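Local coordinates for protein thioesterase (Pseudomonas aeruginosa, PDB 2O5U) that probably hydrolyses fatty acyl-CoA thioesters, as a putative hotdog-fold thioesterase of the 4-hydroxybenzoyl-CoA thioesterase family, at residues 12-26 / 77-89. Numbering follows the deposited sequence.
Sequences QYLHFQPISTRWHDN and VAFPQRIEMGLRV
The carbonyl of Q12 takes a hydrogen bond from R88 NH1, with O and NH1 3.0 Å apart and the donor well above the carbonyl plane. The same nitrogen rides over one face of the Y13 ring, off toward its rim, 3.4 Å from CE2. L14 N and H15 N then both donate to L87 O, a classic beta bulge that opens the antiparallel pairing of strand 15-19 with strand 83-89. Past it, H15 O receives L87 N at 2.8 Å, and Q17 and M85 exchange a reciprocal pair of backbone bonds. F16 lies against the backbone of G86, its CE2 3.6 Å from the glycine CA, and Y13 CB approaches the same CA. E84 crosses F16 at a slant, carboxylate and ring planes 66° apart, with OE1 3.5 Å from F16 CB; R10 serves both, salt-bridged to E84 and cation-pi to F16. On the other face, beside helix 34-53, I19 CD1 packs on M85 CG. T21 turns OG1 between its backbone N and carbonyl carbon (chi1 50°), where it donates to Q81 O at 2.8 Å. W23 CA sits 3.7 Å above the centre of the F79 ring, a CH-pi contact, while P80 CB covers the opposite face. N26 closes the end with its amide: OD1 accepts from F79 N, and ND2 donates to F79 O nearly in the amide plane. In this hotdog fold, the strand outermost within this chain is thus zipped by backbone bonds, while beyond it side chains do more of the work: one amide satisfies both backbone polar atoms of F79.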
ATOM      1  N   GLN A  12     -11.209  27.474  -3.931  1.00 23.21           N
ATOM      2  CA  GLN A  12     -10.874  27.560  -2.498  1.00 23.05           C
ATOM      3  C   GLN A  12      -9.425  27.065  -2.141  1.00 22.75           C
ATOM      4  O   GLN A  12      -8.994  27.208  -0.988  1.00 23.98           O
ATOM      5  CB  GLN A  12     -11.908  26.766  -1.651  1.00 22.47           C
ATOM      6  CG  GLN A  12     -13.364  27.247  -1.690  1.00 27.21           C
ATOM      7  CD  GLN A  12     -14.344  26.225  -1.048  1.00 28.61           C
ATOM      8  OE1 GLN A  12     -15.372  25.863  -1.636  1.00 35.18           O
ATOM      9  NE2 GLN A  12     -14.027  25.775   0.163  1.00 34.83           N
ATOM     10  N   TYR A  13      -8.691  26.507  -3.105  1.00 20.74           N
ATOM     11  CA  TYR A  13      -7.330  25.926  -2.913  1.00 20.11           C
ATOM     12  C   TYR A  13      -6.320  26.715  -3.720  1.00 21.58           C
ATOM     13  O   TYR A  13      -6.670  27.253  -4.779  1.00 22.01           O
ATOM     14  CB  TYR A  13      -7.318  24.435  -3.324  1.00 18.78           C
ATOM     15  CG  TYR A  13      -8.296  23.683  -2.423  1.00 16.56           C
ATOM     16  CD1 TYR A  13      -9.634  23.582  -2.759  1.00 15.78           C
ATOM     17  CD2 TYR A  13      -7.892  23.200  -1.188  1.00 18.75           C
ATOM     18  CE1 TYR A  13     -10.552  22.949  -1.890  1.00 19.20           C
ATOM     19  CE2 TYR A  13      -8.783  22.580  -0.295  1.00 18.93           C
ATOM     20  CZ  TYR A  13     -10.109  22.473  -0.645  1.00 20.28           C
ATOM     21  OH  TYR A  13     -10.967  21.855   0.226  1.00 18.22           O
ATOM     22  N   LEU A  14      -5.080  26.768  -3.261  1.00 22.18           N
ATOM     23  CA  LEU A  14      -4.087  27.706  -3.837  1.00 23.92           C
ATOM     24  C   LEU A  14      -3.000  27.078  -4.740  1.00 24.49           C
ATOM     25  O   LEU A  14      -2.388  27.767  -5.619  1.00 25.26           O
ATOM     26  CB  LEU A  14      -3.441  28.529  -2.743  1.00 24.83           C
ATOM     27  CG  LEU A  14      -4.257  29.750  -2.301  1.00 25.96           C
ATOM     28  CD1 LEU A  14      -5.536  29.406  -1.483  1.00 26.81           C
ATOM     29  CD2 LEU A  14      -3.368  30.693  -1.497  1.00 29.40           C
ATOM     30  N   HIS A  15      -2.766  25.797  -4.525  1.00 21.79           N
ATOM     31  CA  HIS A  15      -1.756  25.058  -5.226  1.00 21.93           C
ATOM     32  C   HIS A  15      -2.315  23.685  -5.625  1.00 21.78           C
ATOM     33  O   HIS A  15      -2.966  23.024  -4.800  1.00 22.02           O
ATOM     34  CB  HIS A  15      -0.565  24.855  -4.308  1.00 22.04           C
ATOM     35  CG  HIS A  15       0.483  23.934  -4.860  1.00 24.20           C
ATOM     36  ND1 HIS A  15       1.423  24.343  -5.785  1.00 26.73           N
ATOM     37  CD2 HIS A  15       0.746  22.631  -4.610  1.00 25.11           C
ATOM     38  CE1 HIS A  15       2.212  23.328  -6.084  1.00 25.60           C
ATOM     39  NE2 HIS A  15       1.817  22.277  -5.388  1.00 26.20           N
ATOM     40  N   PHE A  16      -1.973  23.240  -6.827  1.00 21.34           N
ATOM     41  CA  PHE A  16      -2.459  21.974  -7.378  1.00 22.30           C
ATOM     42  C   PHE A  16      -1.361  21.030  -7.816  1.00 23.24           C
ATOM     43  O   PHE A  16      -0.367  21.456  -8.400  1.00 21.22           O
ATOM     44  CB  PHE A  16      -3.406  22.247  -8.562  1.00 22.50           C
ATOM     45  CG  PHE A  16      -4.673  22.847  -8.112  1.00 24.40           C
ATOM     46  CD1 PHE A  16      -4.761  24.216  -7.948  1.00 23.36           C
ATOM     47  CD2 PHE A  16      -5.756  22.039  -7.761  1.00 23.94           C
ATOM     48  CE1 PHE A  16      -5.940  24.804  -7.475  1.00 26.73           C
ATOM     49  CE2 PHE A  16      -6.934  22.615  -7.289  1.00 24.36           C
ATOM     50  CZ  PHE A  16      -7.011  23.988  -7.129  1.00 24.44           C
ATOM     51  N   GLN A  17      -1.591  19.746  -7.599  1.00 23.53           N
ATOM     52  CA  GLN A  17      -0.616  18.772  -8.055  1.00 24.80           C
ATOM     53  C   GLN A  17      -1.294  17.554  -8.589  1.00 23.48           C
ATOM     54  O   GLN A  17      -2.060  16.918  -7.869  1.00 23.01           O
ATOM     55  CB  GLN A  17       0.297  18.332  -6.926  1.00 24.04           C
ATOM     56  CG  GLN A  17       1.406  17.407  -7.425  1.00 31.39           C
ATOM     57  CD  GLN A  17       2.063  16.653  -6.313  1.00 37.31           C
ATOM     58  OE1 GLN A  17       2.087  17.117  -5.185  1.00 37.85           O
ATOM     59  NE2 GLN A  17       2.643  15.498  -6.631  1.00 40.17           N
ATOM     60  N   PRO A  18      -0.939  17.187  -9.810  1.00 23.54           N
ATOM     61  CA  PRO A  18      -1.448  15.956 -10.346  1.00 23.05           C
ATOM     62  C   PRO A  18      -0.771  14.781  -9.635  1.00 21.81           C
ATOM     63  O   PRO A  18       0.411  14.855  -9.235  1.00 20.73           O
ATOM     64  CB  PRO A  18      -1.047  16.056 -11.827  1.00 24.05           C
ATOM     65  CG  PRO A  18       0.187  16.859 -11.802  1.00 26.54           C
ATOM     66  CD  PRO A  18      -0.026  17.865 -10.754  1.00 24.61           C
ATOM     67  N   ILE A  19      -1.521  13.699  -9.448  1.00 20.57           N
ATOM     68  CA  ILE A  19      -0.996  12.441  -8.912  1.00 20.04           C
ATOM     69  C   ILE A  19      -1.564  11.350  -9.782  1.00 20.97           C
ATOM     70  O   ILE A  19      -2.749  11.263  -9.910  1.00 20.15           O
ATOM     71  CB  ILE A  19      -1.424  12.187  -7.453  1.00 20.62           C
ATOM     72  CG1 ILE A  19      -0.868  13.314  -6.530  1.00 21.21           C
ATOM     73  CG2 ILE A  19      -0.958  10.819  -6.980  1.00 21.86           C
ATOM     74  CD1 ILE A  19      -1.033  13.088  -5.038  1.00 19.34           C
ATOM     75  N   SER A  20      -0.709  10.543 -10.399  1.00 20.13           N
ATOM     76  CA  SER A  20      -1.219   9.447 -11.193  1.00 20.37           C
ATOM     77  C   SER A  20      -1.776   8.351 -10.290  1.00 19.06           C
ATOM     78  O   SER A  20      -1.211   8.037  -9.231  1.00 18.30           O
ATOM     79  CB  SER A  20      -0.134   8.907 -12.131  1.00 21.38           C
ATOM     80  OG  SER A  20       1.046   8.564 -11.421  1.00 22.96           O
ATOM     81  N   THR A  21      -2.886   7.758 -10.729  1.00 17.50           N
ATOM     82  CA  THR A  21      -3.459   6.624 -10.015  1.00 16.67           C
ATOM     83  C   THR A  21      -2.720   5.305 -10.384  1.00 16.26           C
ATOM     84  O   THR A  21      -2.101   5.191 -11.472  1.00 16.19           O
ATOM     85  CB  THR A  21      -4.961   6.489 -10.244  1.00 16.71           C
ATOM     86  OG1 THR A  21      -5.175   6.554 -11.661  1.00 17.48           O
ATOM     87  CG2 THR A  21      -5.709   7.651  -9.508  1.00 16.62           C
ATOM     88  N   ARG A  22      -2.762   4.337  -9.450  1.00 14.80           N
ATOM     89  CA  ARG A  22      -2.063   3.084  -9.611  1.00 13.65           C
ATOM     90  C   ARG A  22      -3.086   1.982  -9.565  1.00 14.81           C
ATOM     91  O   ARG A  22      -4.203   2.182  -9.054  1.00 14.58           O
ATOM     92  CB  ARG A  22      -1.012   2.845  -8.518  1.00 14.58           C
ATOM     93  CG  ARG A  22       0.193   3.871  -8.555  1.00 14.35           C
ATOM     94  CD  ARG A  22       1.051   3.708  -7.293  1.00 12.72           C
ATOM     95  NE  ARG A  22       2.027   4.786  -7.289  1.00 16.87           N
ATOM     96  CZ  ARG A  22       2.997   4.917  -6.399  1.00 15.39           C
ATOM     97  NH1 ARG A  22       3.142   3.986  -5.458  1.00 14.98           N
ATOM     98  NH2 ARG A  22       3.819   5.978  -6.456  1.00 13.25           N
ATOM     99  N   TRP A  23      -2.719   0.842 -10.120  1.00 13.62           N
ATOM    100  CA  TRP A  23      -3.658  -0.315 -10.302  1.00 15.47           C
ATOM    101  C   TRP A  23      -4.363  -0.615  -8.989  1.00 16.16           C
ATOM    102  O   TRP A  23      -5.623  -0.677  -8.921  1.00 14.69           O
ATOM    103  CB  TRP A  23      -2.909  -1.560 -10.753  1.00 15.27           C
ATOM    104  CG  TRP A  23      -3.779  -2.766 -10.620  1.00 16.41           C
ATOM    105  CD1 TRP A  23      -3.810  -3.684  -9.584  1.00 19.19           C
ATOM    106  CD2 TRP A  23      -4.798  -3.176 -11.561  1.00 17.47           C
ATOM    107  NE1 TRP A  23      -4.803  -4.639  -9.839  1.00 21.85           N
ATOM    108  CE2 TRP A  23      -5.433  -4.335 -11.025  1.00 16.98           C
ATOM    109  CE3 TRP A  23      -5.259  -2.643 -12.785  1.00 16.70           C
ATOM    110  CZ2 TRP A  23      -6.409  -5.038 -11.724  1.00 17.12           C
ATOM    111  CZ3 TRP A  23      -6.285  -3.334 -13.485  1.00 15.91           C
ATOM    112  CH2 TRP A  23      -6.850  -4.514 -12.926  1.00 16.35           C
ATOM    113  N   HIS A  24      -3.554  -0.754  -7.933  1.00 15.94           N
ATOM    114  CA  HIS A  24      -4.103  -1.262  -6.676  1.00 17.57           C
ATOM    115  C   HIS A  24      -4.723  -0.124  -5.858  1.00 18.23           C
ATOM    116  O   HIS A  24      -5.062  -0.328  -4.684  1.00 19.07           O
ATOM    117  CB  HIS A  24      -3.032  -2.042  -5.863  1.00 17.47           C
ATOM    118  CG  HIS A  24      -3.594  -3.000  -4.838  1.00 19.84           C
ATOM    119  ND1 HIS A  24      -2.789  -3.813  -4.070  1.00 20.51           N
ATOM    120  CD2 HIS A  24      -4.878  -3.330  -4.520  1.00 21.16           C
ATOM    121  CE1 HIS A  24      -3.545  -4.578  -3.300  1.00 22.41           C
ATOM    122  NE2 HIS A  24      -4.814  -4.299  -3.546  1.00 20.59           N
ATOM    123  N   ASP A  25      -4.771   1.103  -6.409  1.00 16.14           N
ATOM    124  CA  ASP A  25      -5.571   2.150  -5.741  1.00 16.15           C
ATOM    125  C   ASP A  25      -7.005   1.649  -5.612  1.00 16.02           C
ATOM    126  O   ASP A  25      -7.647   1.925  -4.591  1.00 16.77           O
ATOM    127  CB  ASP A  25      -5.581   3.477  -6.485  1.00 16.12           C
ATOM    128  CG  ASP A  25      -4.231   4.231  -6.388  1.00 16.32           C
ATOM    129  OD1 ASP A  25      -3.392   3.850  -5.526  1.00 16.54           O
ATOM    130  OD2 ASP A  25      -4.061   5.186  -7.179  1.00 17.17           O
ATOM    131  N   ASN A  26      -7.484   0.927  -6.631  1.00 15.49           N
ATOM    132  CA  ASN A  26      -8.878   0.432  -6.576  1.00 15.28           C
ATOM    133  C   ASN A  26      -8.950  -0.710  -5.573  1.00 15.64           C
ATOM    134  O   ASN A  26      -8.066  -1.552  -5.498  1.00 15.71           O
ATOM    135  CB  ASN A  26      -9.369  -0.049  -7.967  1.00 15.09           C
ATOM    136  CG  ASN A  26      -9.536   1.096  -8.952  1.00 16.37           C
ATOM    137  OD1 ASN A  26      -9.660   2.232  -8.542  1.00 17.94           O
ATOM    138  ND2 ASN A  26      -9.519   0.792 -10.235  1.00 13.15           N
ATOM    139  N   VAL A  77     -13.674   8.092  -7.298  1.00 17.84           N
ATOM    140  CA  VAL A  77     -12.905   8.077  -8.522  1.00 18.37           C
ATOM    141  C   VAL A  77     -12.292   6.683  -8.636  1.00 17.49           C
ATOM    142  O   VAL A  77     -12.392   5.899  -7.729  1.00 16.91           O
ATOM    143  CB  VAL A  77     -11.762   9.178  -8.535  1.00 18.08           C
ATOM    144  CG1 VAL A  77     -12.335  10.565  -8.361  1.00 21.66           C
ATOM    145  CG2 VAL A  77     -10.658   8.890  -7.500  1.00 19.88           C
ATOM    146  N   ALA A  78     -11.697   6.365  -9.768  1.00 17.48           N
ATOM    147  CA  ALA A  78     -11.144   5.042  -9.956  1.00 16.33           C
ATOM    148  C   ALA A  78      -9.914   5.125 -10.810  1.00 16.50           C
ATOM    149  O   ALA A  78      -9.909   5.856 -11.827  1.00 18.09           O
ATOM    150  CB  ALA A  78     -12.243   4.123 -10.626  1.00 16.85           C
ATOM    151  N   PHE A  79      -8.877   4.372 -10.455  1.00 15.24           N
ATOM    152  CA  PHE A  79      -7.785   4.111 -11.390  1.00 15.29           C
ATOM    153  C   PHE A  79      -8.458   3.624 -12.706  1.00 14.61           C
ATOM    154  O   PHE A  79      -9.411   2.814 -12.652  1.00 15.31           O
ATOM    155  CB  PHE A  79      -6.815   3.036 -10.836  1.00 14.75           C
ATOM    156  CG  PHE A  79      -5.954   2.399 -11.906  1.00 16.40           C
ATOM    157  CD1 PHE A  79      -4.731   2.972 -12.274  1.00 15.82           C
ATOM    158  CD2 PHE A  79      -6.382   1.268 -12.595  1.00 15.85           C
ATOM    159  CE1 PHE A  79      -3.969   2.423 -13.266  1.00 14.88           C
ATOM    160  CE2 PHE A  79      -5.596   0.709 -13.601  1.00 18.37           C
ATOM    161  CZ  PHE A  79      -4.403   1.298 -13.946  1.00 14.95           C
ATOM    162  N   PRO A  80      -7.988   4.108 -13.877  1.00 16.01           N
ATOM    163  CA  PRO A  80      -6.831   4.952 -14.147  1.00 16.97           C
ATOM    164  C   PRO A  80      -7.195   6.437 -14.387  1.00 18.73           C
ATOM    165  O   PRO A  80      -6.478   7.138 -15.113  1.00 19.20           O
ATOM    166  CB  PRO A  80      -6.298   4.361 -15.447  1.00 16.22           C
ATOM    167  CG  PRO A  80      -7.566   3.918 -16.164  1.00 18.02           C
ATOM    168  CD  PRO A  80      -8.647   3.721 -15.150  1.00 16.55           C
ATOM    169  N   GLN A  81      -8.263   6.914 -13.768  1.00 17.41           N
ATOM    170  CA  GLN A  81      -8.546   8.344 -13.840  1.00 19.28           C
ATOM    171  C   GLN A  81      -7.351   9.203 -13.383  1.00 20.88           C
ATOM    172  O   GLN A  81      -6.591   8.863 -12.424  1.00 22.92           O
ATOM    173  CB  GLN A  81      -9.824   8.668 -13.059  1.00 17.87           C
ATOM    174  CG  GLN A  81     -11.053   8.112 -13.802  1.00 20.33           C
ATOM    175  CD  GLN A  81     -12.335   8.387 -13.066  1.00 22.94           C
ATOM    176  OE1 GLN A  81     -12.469   8.031 -11.908  1.00 24.74           O
ATOM    177  NE2 GLN A  81     -13.265   9.075 -13.713  1.00 21.68           N
ATOM    178  N   ARG A  82      -7.178  10.337 -14.061  1.00 22.20           N
ATOM    179  CA  ARG A  82      -6.158  11.292 -13.634  1.00 24.96           C
ATOM    180  C   ARG A  82      -6.775  12.261 -12.601  1.00 21.86           C
ATOM    181  O   ARG A  82      -7.832  12.828 -12.819  1.00 22.11           O
ATOM    182  CB  ARG A  82      -5.572  12.053 -14.852  1.00 25.74           C
ATOM    183  CG  ARG A  82      -5.079  11.150 -16.020  1.00 28.68           C
ATOM    184  CD  ARG A  82      -4.780  12.013 -17.246  1.00 30.01           C
ATOM    185  NE  ARG A  82      -4.505  11.193 -18.429  1.00 38.53           N
ATOM    186  N   ILE A  83      -6.091  12.424 -11.481  1.00 22.57           N
ATOM    187  CA  ILE A  83      -6.594  13.205 -10.378  1.00 22.50           C
ATOM    188  C   ILE A  83      -5.620  14.356 -10.106  1.00 22.47           C
ATOM    189  O   ILE A  83      -4.506  14.376 -10.642  1.00 23.05           O
ATOM    190  CB  ILE A  83      -6.902  12.326  -9.100  1.00 22.98           C
ATOM    191  CG1 ILE A  83      -5.628  11.730  -8.440  1.00 22.12           C
ATOM    192  CG2 ILE A  83      -7.967  11.180  -9.417  1.00 23.72           C
ATOM    193  CD1 ILE A  83      -5.013  12.639  -7.294  1.00 28.07           C
ATOM    194  N   GLU A  84      -6.062  15.300  -9.306  1.00 22.25           N
ATOM    195  CA  GLU A  84      -5.186  16.345  -8.840  1.00 23.28           C
ATOM    196  C   GLU A  84      -5.631  16.791  -7.473  1.00 22.09           C
ATOM    197  O   GLU A  84      -6.837  16.798  -7.176  1.00 22.30           O
ATOM    198  CB  GLU A  84      -5.089  17.501  -9.859  1.00 24.50           C
ATOM    199  CG  GLU A  84      -6.073  18.574  -9.724  1.00 24.54           C
ATOM    200  CD  GLU A  84      -5.945  19.604 -10.838  1.00 26.98           C
ATOM    201  OE1 GLU A  84      -4.861  20.229 -10.976  1.00 28.61           O
ATOM    202  OE2 GLU A  84      -6.945  19.793 -11.563  1.00 27.94           O
ATOM    203  N   MET A  85      -4.649  17.168  -6.651  1.00 19.87           N
ATOM    204  CA  MET A  85      -4.893  17.572  -5.280  1.00 19.59           C
ATOM    205  C   MET A  85      -4.751  19.050  -5.206  1.00 19.91           C
ATOM    206  O   MET A  85      -3.734  19.563  -5.693  1.00 20.13           O
ATOM    207  CB  MET A  85      -3.851  16.962  -4.333  1.00 21.10           C
ATOM    208  CG  MET A  85      -3.809  15.433  -4.318  1.00 23.10           C
ATOM    209  SD  MET A  85      -5.419  14.683  -3.957  1.00 24.08           S
ATOM    210  CE  MET A  85      -5.775  15.275  -2.321  1.00 20.65           C
ATOM    211  N   GLY A  86      -5.777  19.717  -4.659  1.00 18.93           N
ATOM    212  CA  GLY A  86      -5.682  21.124  -4.209  1.00 18.12           C
ATOM    213  C   GLY A  86      -5.222  21.213  -2.767  1.00 17.44           C
ATOM    214  O   GLY A  86      -5.603  20.400  -1.898  1.00 19.00           O
ATOM    215  N   LEU A  87      -4.366  22.182  -2.525  1.00 16.99           N
ATOM    216  CA  LEU A  87      -3.777  22.405  -1.237  1.00 17.58           C
ATOM    217  C   LEU A  87      -3.878  23.874  -0.829  1.00 17.97           C
ATOM    218  O   LEU A  87      -3.655  24.773  -1.664  1.00 19.12           O
ATOM    219  CB  LEU A  87      -2.313  21.979  -1.312  1.00 17.01           C
ATOM    220  CG  LEU A  87      -1.411  22.227  -0.089  1.00 21.19           C
ATOM    221  CD1 LEU A  87      -1.947  21.574   1.209  1.00 19.16           C
ATOM    222  CD2 LEU A  87       0.009  21.744  -0.401  1.00 19.02           C
ATOM    223  N   ARG A  88      -4.303  24.111   0.413  1.00 16.96           N
ATOM    224  CA  ARG A  88      -4.085  25.394   1.068  0.60 19.42           C
ATOM    225  C   ARG A  88      -3.702  25.163   2.540  1.00 18.81           C
ATOM    226  O   ARG A  88      -3.970  24.096   3.079  1.00 18.62           O
ATOM    227  CB  ARG A  88      -5.332  26.245   1.011  0.60 18.66           C
ATOM    228  CG  ARG A  88      -6.434  25.689   1.814  0.60 22.34           C
ATOM    229  CD  ARG A  88      -7.495  26.770   1.959  0.60 29.61           C
ATOM    230  NE  ARG A  88      -8.579  26.366   2.861  0.60 33.84           N
ATOM    231  CZ  ARG A  88      -9.684  25.722   2.476  0.60 33.41           C
ATOM    232  NH1 ARG A  88      -9.860  25.373   1.215  0.60 34.07           N
ATOM    233  NH2 ARG A  88     -10.617  25.423   3.358  0.60 35.60           N
ATOM    234  N   VAL A  89      -3.109  26.188   3.166  1.00 19.17           N
ATOM    235  CA  VAL A  89      -2.773  26.153   4.588  1.00 19.15           C
ATOM    236  C   VAL A  89      -3.886  26.949   5.254  1.00 19.62           C
ATOM    237  O   VAL A  89      -4.130  28.113   4.915  1.00 19.47           O
ATOM    238  CB  VAL A  89      -1.358  26.775   4.814  1.00 18.85           C
ATOM    239  CG1 VAL A  89      -1.194  27.336   6.229  1.00 19.44           C
ATOM    240  CG2 VAL A  89      -0.268  25.701   4.431  1.00 21.15           C
TER
HETATM  241  O   HOH W   1     -12.481  23.938   2.578  1.00 49.40           O
HETATM  242  O   HOH W   2      -1.403  20.325  -4.385  1.00 29.64           O
HETATM  243  O   HOH W   3      -3.436   8.771 -13.525  1.00 22.41           O